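Local coordinates for protein hdh assembly factor Kustc1130 (Kuenenia stuttgartiensis, PDB 6HIF) that probably acts as an assembly factor of hydrazine dehydrogenase in an anammox bacterium, bound to the multiheme enzyme as a small beta-sheet protein, at residues Leu33-Ile38 with Ala47-Gly52. Numbering follows the deposited sequence.
Sequences LWVTAI and AEIKVG
Ile49, Val51, Leu33 and Val35 meet face to face between two sheets of a beta sandwich. Strand 48-51 belongs to the antiparallel sheet with 54-57, 71-79 and 83-91. Strand 31-39 belongs to the other sheet, beside 63-68 and 96-102. The two segments run at 145° to each other, and their axes approach to 9.0 Å. No hydrogen bond joins them.

Of the residues in the two segments, Ile49 buries the most surface against the partner segment. Its CG1 lies anti to the carbonyl carbon (chi1 -54°), and the extended chain carries CD1 over the backbone of strand 31-39. There CD1 comes 3.6 Å from Val35 O, a van der Waals contact between a methyl and a carbonyl oxygen. The other branch, CG2, is 3.8 Å from Val35 CG1, which also touches CD1. Val35 CG1 rests against both of these methyls. Across the core, Ile49 also touches Cys64 on strand 63-68, and Cys64 forms a disulfide with Cys56. Cut back to an alanine here, the residue would probably leave Val35 CG1 without the two methyls it rests on, opening a gap between the sheets.

Val51 also turns inward. Its CG1 lies 3.7 Å from Leu33 CD2, and its CG2 lies 4.0 Å from the same methyl. CD2 therefore bears on both branches of the valine. Leu33 CG stands anti to the backbone N (chi1 177°), which carries the branched end across to Val51. Val51 CG2 also comes within 4.3 Å of Val35 CG2, a looser touch. Ile75 of strand 71-79 packs on both Leu33 and Val51.

All four touching residues are buried. Cohesion between the sheets here rests on aliphatic side chains shut away from water, with no hydrogen bond or charge pair between the two segments.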
loop_
_atom_site.group_PDB
_atom_site.type_symbol
_atom_site.label_atom_id
_atom_site.label_comp_id
_atom_site.label_asym_id
_atom_site.label_seq_id
_atom_site.Cartn_x
_atom_site.Cartn_y
_atom_site.Cartn_z
ATOM N N LEU Y 33 58.728 -42.376 -5.996
ATOM C CA LEU Y 33 60.129 -42.490 -6.367
ATOM C C LEU Y 33 60.274 -42.307 -7.874
ATOM O O LEU Y 33 59.689 -43.053 -8.656
ATOM C CB LEU Y 33 60.659 -43.860 -5.930
ATOM C CG LEU Y 33 62.108 -44.165 -6.307
ATOM C CD1 LEU Y 33 63.078 -43.403 -5.419
ATOM C CD2 LEU Y 33 62.380 -45.658 -6.215
ATOM N N TRP Y 34 61.061 -41.296 -8.256
ATOM C CA TRP Y 34 61.449 -41.065 -9.637
ATOM C C TRP Y 34 62.834 -41.665 -9.850
ATOM O O TRP Y 34 63.743 -41.403 -9.062
ATOM C CB TRP Y 34 61.481 -39.563 -9.932
ATOM C CG TRP Y 34 60.202 -38.818 -9.691
ATOM C CD1 TRP Y 34 59.543 -38.661 -8.505
ATOM C CD2 TRP Y 34 59.453 -38.074 -10.668
ATOM N NE1 TRP Y 34 58.425 -37.891 -8.680
ATOM C CE2 TRP Y 34 58.345 -37.513 -9.996
ATOM C CE3 TRP Y 34 59.609 -37.830 -12.039
ATOM C CZ2 TRP Y 34 57.398 -36.729 -10.657
ATOM C CZ3 TRP Y 34 58.674 -37.055 -12.690
ATOM C CH2 TRP Y 34 57.585 -36.512 -12.005
ATOM N N VAL Y 35 62.987 -42.467 -10.910
ATOM C CA VAL Y 35 64.293 -43.015 -11.256
ATOM C C VAL Y 35 64.633 -42.628 -12.695
ATOM O O VAL Y 35 63.910 -42.977 -13.626
ATOM C CB VAL Y 35 64.384 -44.538 -11.030
ATOM C CG1 VAL Y 35 65.774 -45.072 -11.341
ATOM C CG2 VAL Y 35 63.981 -44.930 -9.618
ATOM N N THR Y 36 65.744 -41.899 -12.853
ATOM C CA THR Y 36 66.198 -41.442 -14.157
ATOM C C THR Y 36 67.465 -42.201 -14.541
ATOM O O THR Y 36 68.425 -42.259 -13.770
ATOM C CB THR Y 36 66.409 -39.923 -14.173
ATOM O OG1 THR Y 36 65.205 -39.288 -13.741
ATOM C CG2 THR Y 36 66.799 -39.394 -15.536
ATOM N N ALA Y 37 67.441 -42.783 -15.745
ATOM C CA ALA Y 37 68.567 -43.530 -16.280
ATOM C C ALA Y 37 69.320 -42.659 -17.281
ATOM O O ALA Y 37 68.773 -42.268 -18.311
ATOM C CB ALA Y 37 68.077 -44.809 -16.916
ATOM N N ILE Y 38 70.583 -42.367 -16.957
ATOM C CA ILE Y 38 71.402 -41.474 -17.759
ATOM C C ILE Y 38 72.602 -42.254 -18.287
ATOM O O ILE Y 38 73.101 -43.157 -17.621
ATOM C CB ILE Y 38 71.858 -40.247 -16.939
ATOM C CG1 ILE Y 38 70.831 -39.800 -15.900
ATOM C CG2 ILE Y 38 72.232 -39.096 -17.851
ATOM C CD1 ILE Y 38 71.384 -38.807 -14.905
ATOM N N ALA Y 47 65.579 -48.772 -21.316
ATOM C CA ALA Y 47 66.166 -49.402 -20.144
ATOM C C ALA Y 47 65.053 -49.872 -19.211
ATOM O O ALA Y 47 64.000 -49.240 -19.132
ATOM C CB ALA Y 47 67.095 -48.443 -19.440
ATOM N N GLU Y 48 65.299 -50.986 -18.513
ATOM C CA GLU Y 48 64.319 -51.512 -17.576
ATOM C C GLU Y 48 64.772 -51.235 -16.145
ATOM O O GLU Y 48 65.896 -51.560 -15.763
ATOM C CB GLU Y 48 63.990 -52.983 -17.861
ATOM C CG GLU Y 48 65.211 -53.881 -17.957
ATOM C CD GLU Y 48 64.904 -55.364 -18.085
ATOM O OE1 GLU Y 48 65.314 -55.964 -19.100
ATOM O OE2 GLU Y 48 64.262 -55.917 -17.164
ATOM N N ILE Y 49 63.871 -50.617 -15.374
ATOM C CA ILE Y 49 64.125 -50.270 -13.987
ATOM C C ILE Y 49 63.282 -51.179 -13.095
ATOM O O ILE Y 49 62.063 -51.255 -13.245
ATOM C CB ILE Y 49 63.840 -48.773 -13.731
ATOM C CG1 ILE Y 49 64.600 -47.872 -14.710
ATOM C CG2 ILE Y 49 64.131 -48.409 -12.281
ATOM C CD1 ILE Y 49 64.246 -46.409 -14.610
ATOM N N LYS Y 50 63.964 -51.871 -12.175
ATOM C CA LYS Y 50 63.322 -52.712 -11.178
ATOM C C LYS Y 50 63.419 -52.032 -9.813
ATOM O O LYS Y 50 64.515 -51.762 -9.323
ATOM C CB LYS Y 50 64.002 -54.085 -11.123
ATOM C CG LYS Y 50 63.319 -55.208 -11.890
ATOM C CD LYS Y 50 64.043 -56.531 -11.750
ATOM C CE LYS Y 50 63.114 -57.725 -11.802
ATOM N NZ LYS Y 50 63.859 -59.006 -11.836
ATOM N N VAL Y 51 62.256 -51.745 -9.219
ATOM C CA VAL Y 51 62.185 -51.289 -7.839
ATOM C C VAL Y 51 61.196 -52.184 -7.098
ATOM O O VAL Y 51 60.004 -52.183 -7.405
ATOM C CB VAL Y 51 61.792 -49.802 -7.729
ATOM C CG1 VAL Y 51 61.782 -49.343 -6.279
ATOM C CG2 VAL Y 51 62.694 -48.904 -8.561
ATOM N N GLY Y 52 61.708 -52.941 -6.119
ATOM C CA GLY Y 52 60.922 -53.971 -5.460
ATOM C C GLY Y 52 60.388 -54.983 -6.471
ATOM O O GLY Y 52 61.161 -55.575 -7.221
#